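Local coordinates for penicillin-binding protein 2B (Streptococcus pneumoniae, PDB 2WAD) that probably forms the peptide cross-links between adjacent glycan strands of cell-wall peptidoglycan, as a penicillin-binding transpeptidase of the elongasome, at residues V104-P109 and E174-S179; T189-T194 and S238-G243; Y267-K270 and V275-G278. All coordinates share one frame; numbering follows the deposited sequence.

Contact 1: V104-P109 and E174-S179; sequences VSISSP and EIYLFS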
# COMPACT_ATOMS: atom_id res chain seq x y z
N VAL A 104 -18.61 25.73 -27.72
CA VAL A 104 -18.04 24.46 -27.29
C VAL A 104 -18.85 23.32 -27.90
O VAL A 104 -19.95 23.53 -28.44
CB VAL A 104 -18.07 24.28 -25.74
CG1 VAL A 104 -17.32 25.40 -25.03
CG2 VAL A 104 -19.51 24.14 -25.22
N SER A 105 -18.28 22.13 -27.76
CA SER A 105 -18.87 20.88 -28.24
C SER A 105 -19.24 19.98 -27.07
O SER A 105 -18.42 19.70 -26.19
CB SER A 105 -17.87 20.13 -29.13
OG SER A 105 -18.11 20.42 -30.49
N ILE A 106 -20.49 19.53 -27.09
CA ILE A 106 -21.04 18.60 -26.12
C ILE A 106 -21.59 17.42 -26.92
O ILE A 106 -22.70 17.48 -27.45
CB ILE A 106 -22.18 19.24 -25.30
CG1 ILE A 106 -21.65 20.41 -24.45
CG2 ILE A 106 -22.91 18.22 -24.44
CD1 ILE A 106 -20.39 20.11 -23.67
N SER A 107 -20.81 16.35 -27.03
CA SER A 107 -21.24 15.22 -27.84
C SER A 107 -21.84 14.11 -26.98
O SER A 107 -22.88 13.55 -27.31
CB SER A 107 -20.11 14.71 -28.76
OG SER A 107 -18.90 14.51 -28.05
N SER A 108 -21.19 13.83 -25.86
CA SER A 108 -21.62 12.76 -24.96
C SER A 108 -22.40 13.33 -23.77
O SER A 108 -21.80 13.70 -22.75
CB SER A 108 -20.41 11.97 -24.45
OG SER A 108 -19.63 11.45 -25.51
N PRO A 109 -23.73 13.40 -23.90
CA PRO A 109 -24.57 14.00 -22.87
C PRO A 109 -25.32 12.97 -22.03
O PRO A 109 -26.32 12.42 -22.50
CB PRO A 109 -25.57 14.82 -23.69
CG PRO A 109 -25.53 14.23 -25.10
CD PRO A 109 -24.51 13.12 -25.11
N GLU A 174 -27.73 21.87 -23.96
CA GLU A 174 -27.83 23.02 -23.08
C GLU A 174 -28.17 22.56 -21.67
O GLU A 174 -27.64 23.08 -20.69
CB GLU A 174 -28.74 24.12 -23.64
CG GLU A 174 -30.22 23.89 -23.49
CD GLU A 174 -31.03 25.02 -24.10
OE1 GLU A 174 -30.52 25.74 -24.99
OE2 GLU A 174 -32.19 25.18 -23.69
N ILE A 175 -29.01 21.53 -21.57
CA ILE A 175 -29.32 20.97 -20.25
C ILE A 175 -28.06 20.49 -19.56
O ILE A 175 -27.86 20.71 -18.36
CB ILE A 175 -30.35 19.84 -20.30
CG1 ILE A 175 -31.65 20.34 -20.92
CG2 ILE A 175 -30.61 19.33 -18.89
CD1 ILE A 175 -32.75 19.30 -20.92
N TYR A 176 -27.18 19.85 -20.32
CA TYR A 176 -25.89 19.45 -19.79
C TYR A 176 -25.05 20.61 -19.26
O TYR A 176 -24.50 20.54 -18.16
CB TYR A 176 -25.11 18.67 -20.85
CG TYR A 176 -23.74 18.22 -20.38
CD1 TYR A 176 -23.62 17.21 -19.42
CD2 TYR A 176 -22.59 18.81 -20.87
CE1 TYR A 176 -22.36 16.79 -18.99
CE2 TYR A 176 -21.34 18.42 -20.44
CZ TYR A 176 -21.23 17.41 -19.51
OH TYR A 176 -19.98 17.03 -19.10
N LEU A 177 -24.93 21.67 -20.05
CA LEU A 177 -24.19 22.87 -19.68
C LEU A 177 -24.75 23.57 -18.43
O LEU A 177 -23.99 23.84 -17.50
CB LEU A 177 -24.11 23.85 -20.86
CG LEU A 177 -23.06 23.43 -21.91
CD1 LEU A 177 -23.16 24.26 -23.18
CD2 LEU A 177 -21.61 23.36 -21.41
N PHE A 178 -26.05 23.85 -18.43
CA PHE A 178 -26.76 24.29 -17.22
C PHE A 178 -26.37 23.51 -15.96
O PHE A 178 -25.96 24.11 -14.95
CB PHE A 178 -28.26 24.17 -17.48
CG PHE A 178 -29.11 24.57 -16.32
CD1 PHE A 178 -29.67 25.83 -16.26
CD2 PHE A 178 -29.39 23.67 -15.30
CE1 PHE A 178 -30.47 26.21 -15.20
CE2 PHE A 178 -30.20 24.04 -14.23
CZ PHE A 178 -30.74 25.32 -14.18
N SER A 179 -26.46 22.18 -16.01
CA SER A 179 -26.15 21.34 -14.84
C SER A 179 -24.76 21.70 -14.29
O SER A 179 -24.56 21.87 -13.09
CB SER A 179 -26.26 19.85 -15.16
OG SER A 179 -27.37 19.58 -16.01

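Contact 2: T189-T194 and S238-G243; sequences TGTIAT and SSEKAG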
# COMPACT_ATOMS: atom_id res chain seq x y z
N THR A 189 -15.77 29.00 -7.82
CA THR A 189 -15.29 28.89 -9.19
C THR A 189 -15.12 27.41 -9.49
O THR A 189 -14.37 26.71 -8.82
CB THR A 189 -13.93 29.62 -9.39
OG1 THR A 189 -14.12 31.04 -9.36
CG2 THR A 189 -13.29 29.24 -10.73
N GLY A 190 -15.84 26.90 -10.48
CA GLY A 190 -15.71 25.49 -10.87
C GLY A 190 -15.48 25.38 -12.37
O GLY A 190 -15.80 26.30 -13.13
N THR A 191 -14.94 24.24 -12.79
CA THR A 191 -14.64 23.94 -14.19
C THR A 191 -15.87 23.43 -14.94
O THR A 191 -16.61 22.59 -14.41
CB THR A 191 -13.51 22.88 -14.26
OG1 THR A 191 -12.27 23.50 -13.91
CG2 THR A 191 -13.39 22.28 -15.66
N ILE A 192 -16.08 23.96 -16.15
CA ILE A 192 -17.19 23.56 -17.01
C ILE A 192 -16.72 22.52 -18.03
O ILE A 192 -16.16 22.87 -19.08
CB ILE A 192 -17.81 24.75 -17.77
CG1 ILE A 192 -18.32 25.81 -16.79
CG2 ILE A 192 -18.95 24.29 -18.66
CD1 ILE A 192 -18.95 25.22 -15.52
N ALA A 193 -16.94 21.25 -17.72
CA ALA A 193 -16.46 20.17 -18.58
C ALA A 193 -17.09 20.16 -19.97
O ALA A 193 -18.31 20.23 -20.13
CB ALA A 193 -16.61 18.83 -17.88
N THR A 194 -16.23 20.09 -20.97
CA THR A 194 -16.67 20.10 -22.36
C THR A 194 -15.75 19.14 -23.11
O THR A 194 -14.77 18.69 -22.54
CB THR A 194 -16.53 21.53 -22.94
OG1 THR A 194 -17.18 21.58 -24.21
CG2 THR A 194 -15.07 21.91 -23.10
N SER A 238 -8.40 11.25 -7.32
CA SER A 238 -9.69 11.49 -7.95
C SER A 238 -9.62 12.64 -8.96
O SER A 238 -8.98 13.65 -8.70
CB SER A 238 -10.75 11.83 -6.90
OG SER A 238 -10.59 13.17 -6.48
N SER A 239 -10.27 12.47 -10.10
CA SER A 239 -10.33 13.50 -11.14
C SER A 239 -11.21 14.66 -10.70
O SER A 239 -12.06 14.52 -9.82
CB SER A 239 -10.93 12.90 -12.40
OG SER A 239 -12.30 12.57 -12.16
N GLU A 240 -11.02 15.81 -11.33
CA GLU A 240 -11.84 17.00 -11.12
C GLU A 240 -13.32 16.76 -11.46
O GLU A 240 -14.22 17.25 -10.78
CB GLU A 240 -11.30 18.14 -11.98
CG GLU A 240 -12.10 19.42 -11.94
CD GLU A 240 -11.39 20.53 -12.69
OE1 GLU A 240 -10.93 20.28 -13.83
OE2 GLU A 240 -11.26 21.64 -12.13
N LYS A 241 -13.52 15.99 -12.52
CA LYS A 241 -14.82 15.50 -12.97
C LYS A 241 -15.54 14.65 -11.93
O LYS A 241 -16.69 14.93 -11.58
CB LYS A 241 -14.62 14.69 -14.26
CG LYS A 241 -15.88 14.34 -15.03
CD LYS A 241 -16.27 15.46 -15.99
CE LYS A 241 -17.31 14.97 -16.99
NZ LYS A 241 -18.31 16.03 -17.27
N ALA A 242 -14.86 13.61 -11.43
CA ALA A 242 -15.45 12.69 -10.46
C ALA A 242 -15.20 13.12 -9.02
O ALA A 242 -14.83 12.30 -8.18
CB ALA A 242 -14.93 11.26 -10.68
N GLY A 243 -15.41 14.40 -8.74
CA GLY A 243 -15.05 15.04 -7.48
C GLY A 243 -14.52 14.17 -6.35
O GLY A 243 -13.43 13.59 -6.44

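Contact 3: Y267-K270 and V275-G278; sequences YLEK and VLQG. Unlike the reference sequence in segment 275-278: Val275 (reference Thr).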
# COMPACT_ATOMS: atom_id res chain seq x y z
N TYR A 267 -3.20 3.72 -2.17
CA TYR A 267 -1.78 3.64 -1.83
C TYR A 267 -1.17 4.90 -1.23
O TYR A 267 -1.83 5.57 -0.43
CB TYR A 267 -0.99 3.03 -3.00
CG TYR A 267 -1.62 1.71 -3.39
CD1 TYR A 267 -2.29 1.57 -4.61
CD2 TYR A 267 -1.60 0.63 -2.50
CE1 TYR A 267 -2.91 0.37 -4.95
CE2 TYR A 267 -2.22 -0.56 -2.83
CZ TYR A 267 -2.87 -0.68 -4.06
OH TYR A 267 -3.49 -1.86 -4.40
N LEU A 268 0.05 5.26 -1.63
CA LEU A 268 0.69 6.47 -1.10
C LEU A 268 -0.15 7.76 -1.23
O LEU A 268 -0.16 8.59 -0.31
CB LEU A 268 2.09 6.67 -1.68
CG LEU A 268 3.21 5.67 -1.40
CD1 LEU A 268 4.52 6.14 -2.05
CD2 LEU A 268 3.39 5.48 0.11
N GLU A 269 -0.82 7.96 -2.36
CA GLU A 269 -1.54 9.22 -2.57
C GLU A 269 -2.62 9.31 -1.50
O GLU A 269 -2.91 10.39 -1.01
CB GLU A 269 -2.21 9.34 -3.94
CG GLU A 269 -1.28 9.45 -5.14
CD GLU A 269 -0.90 10.88 -5.46
OE1 GLU A 269 -1.01 11.76 -4.58
OE2 GLU A 269 -0.48 11.11 -6.61
N LYS A 270 -3.20 8.17 -1.16
CA LYS A 270 -4.22 8.14 -0.13
C LYS A 270 -3.61 8.23 1.27
O LYS A 270 -4.06 9.01 2.10
CB LYS A 270 -5.10 6.89 -0.26
CG LYS A 270 -6.23 6.80 0.77
CD LYS A 270 -7.19 5.66 0.44
CE LYS A 270 -8.00 5.28 1.66
NZ LYS A 270 -9.24 4.60 1.24
N VAL A 275 -0.92 15.32 3.88
CA VAL A 275 0.33 16.01 3.58
C VAL A 275 0.30 16.59 2.16
O VAL A 275 0.76 17.70 1.95
CB VAL A 275 1.56 15.08 3.72
CG1 VAL A 275 2.82 15.82 3.29
CG2 VAL A 275 1.70 14.57 5.15
N LEU A 276 -0.23 15.84 1.20
CA LEU A 276 -0.13 16.24 -0.20
C LEU A 276 -1.14 17.33 -0.59
O LEU A 276 -0.87 18.16 -1.47
CB LEU A 276 -0.25 15.02 -1.12
CG LEU A 276 0.81 13.92 -1.02
CD1 LEU A 276 0.26 12.61 -1.56
CD2 LEU A 276 2.10 14.29 -1.73
N GLN A 277 -2.29 17.37 0.08
CA GLN A 277 -3.37 18.30 -0.28
C GLN A 277 -2.97 19.77 -0.18
O GLN A 277 -2.52 20.23 0.86
CB GLN A 277 -4.63 18.06 0.56
CG GLN A 277 -5.85 18.90 0.16
CD GLN A 277 -6.38 18.51 -1.21
OE1 GLN A 277 -6.59 17.33 -1.48
NE2 GLN A 277 -6.55 19.49 -2.08
N GLY A 278 -3.15 20.52 -1.27
CA GLY A 278 -2.77 21.92 -1.26
C GLY A 278 -3.48 22.68 -0.15
O GLY A 278 -4.62 22.37 0.20

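Contact 1: V104-P109 and E174-S179
Tyr176, on helix 169-182, lies against Ile106 in the loop that leads from helix 90-100 to helix 113-121. With chi1 at 180°, the ring carbon CG stands anti to the backbone N and the phenol extends from the helix to the isoleucine. Both branches of Ile106 meet the CD2-CE2 part of the ring: CG2 comes to 3.6 Å from Tyr176 CD2, while CD1 lies 3.8 Å from Tyr176 CE2, an oblique meeting of methyl groups and ring. Beyond this apolar patch the phenol OH is hydrogen-bonded to Lys241, so the tyrosine is held at its far end as well.

One residue on, Leu177 divides its two methyls between two loop residues. Its CD2 sits 4.1 Å from Ile106 CD1, and its CD1 meets Val104 CG2 tip to tip at 4.2 Å. Ile106 is thereby lodged between neighbouring helix side chains. Leu177 also packs on Ala97 of helix 90-100.

All the side-chain contacts between the two segments are apolar and no hydrogen bond crosses between them, which implies that the loop is held to this helix by apolar packing, while hydrogen bonds from the loop go to Thr194 and Asp195.

Contact 2: T189-T194 and S238-G243
Thr191 of strand 189-191, an outermost strand of a three-stranded antiparallel sheet, and Ala193 a little further on face the loop between helices 231-234 and 249-255. Thr191 and Glu240 make the one hydrogen bond of this surface contact: the hydroxyl donates from OG1 to Glu240 OE2 at 2.8 Å. The bond is not made in the plane of the carboxylate, for the hydroxyl approaches from above, 52° out of that plane. Glu240 reaches the strand with an extended chain, CG anti to the backbone N (chi1 176°), and the two side chains cross at about a right angle. The threonine methyl also touches the acid, its CG2 lying 3.7 Å from Glu240 OE1. Other members of the sheet assist weakly, Ser220 through a weak hydrogen bond to OE2 and Lys77 through a long ion pair with OE1.

The loop carrying the glutamate has internal order despite lacking regular structure. Ser239 forms an ST motif, its OG accepting from the backbone N of Ala242 at 2.9 Å with an N-H...O angle of 161°, and Ala242 is itself the centre of an inverse gamma turn. At the ends of the segment, Ser238 OG donates to Gly243 O over 2.9 Å.

Lys241 supplies the second meeting point. Bent at chi2 and chi4, its chain turns toward Ala193, where NZ comes within 3.3 Å of the CB methyl and CD lies 3.9 Å from the same carbon. The ammonium group finds its polar partner in Tyr176 of helix 169-182, which also packs on Ala193.

Contact 3: Y267-K270 and V275-G278
A small, buried contact between polar and apolar side chains joins two short successive helices, 267-271 and 273-276, within the N-terminal, non-catalytic part of the protein. Glu269 on the first helix faces Leu276, the last residue of the second, their CA atoms 7.5 Å apart. The two side chains cross at about a right angle, and the touch is narrow: Leu276 CD1 lies 3.4 Å from Glu269 OE1. The same methyl also sits over the backbone of the first helix, 3.9 Å from Glu269 O and 4.2 Å from Leu268 O, so one branch of the leucine does nearly all the work.

The glutamate reaches this place through a sharp bend at chi2 (-88°), which turns its carboxylate toward Leu276. Its charge is met by two arginines: OE1 forms a salt bridge with Arg60 NE, and OE2 one with Arg223 NE. Such a double grip would probably favour the ionised acid and restrict rotation of the carboxylate, so Leu276 packs against a carboxylate held at both oxygens. Leu276 also touches Arg60, so it packs against both partners of that ion pair, and its backbone is hydrogen-bonded to Gly61.

Leu268-Glu269 and Leu276-x-Gly278 are consistent with the L-E-x-x-[YF]-[DE]-x-x-L-x-G-type motif, and Arg60-Gly61 with the R-G start of another, in the N-terminal module of class B penicillin-binding proteins; the glutamate of one is held by the arginine of the other.

Overall arrangement
From the N terminus the three contacts follow in series, and none encloses or crosses another. Contact 1 closes a loop about half helical and without strands, returning helix 169-182 to the chain that leaves helix 90-100. Strand 189-191 then opens contact 2, whose loop carries strand 215-225. Their centres lie about 14 Å apart, and Ser105 O is hydrogen-bonded to Thr194 OG1, tying the helical region to the chain just after the edge strand. Contact 3, centred about 19 Å from contact 2 and about 32 Å from contact 1, closes a four-residue loop, joining helices 267-271 and 273-276; its Glu269 is linked to strand 215-225 through Arg223 and to the chain before strand 63-64 through Arg60.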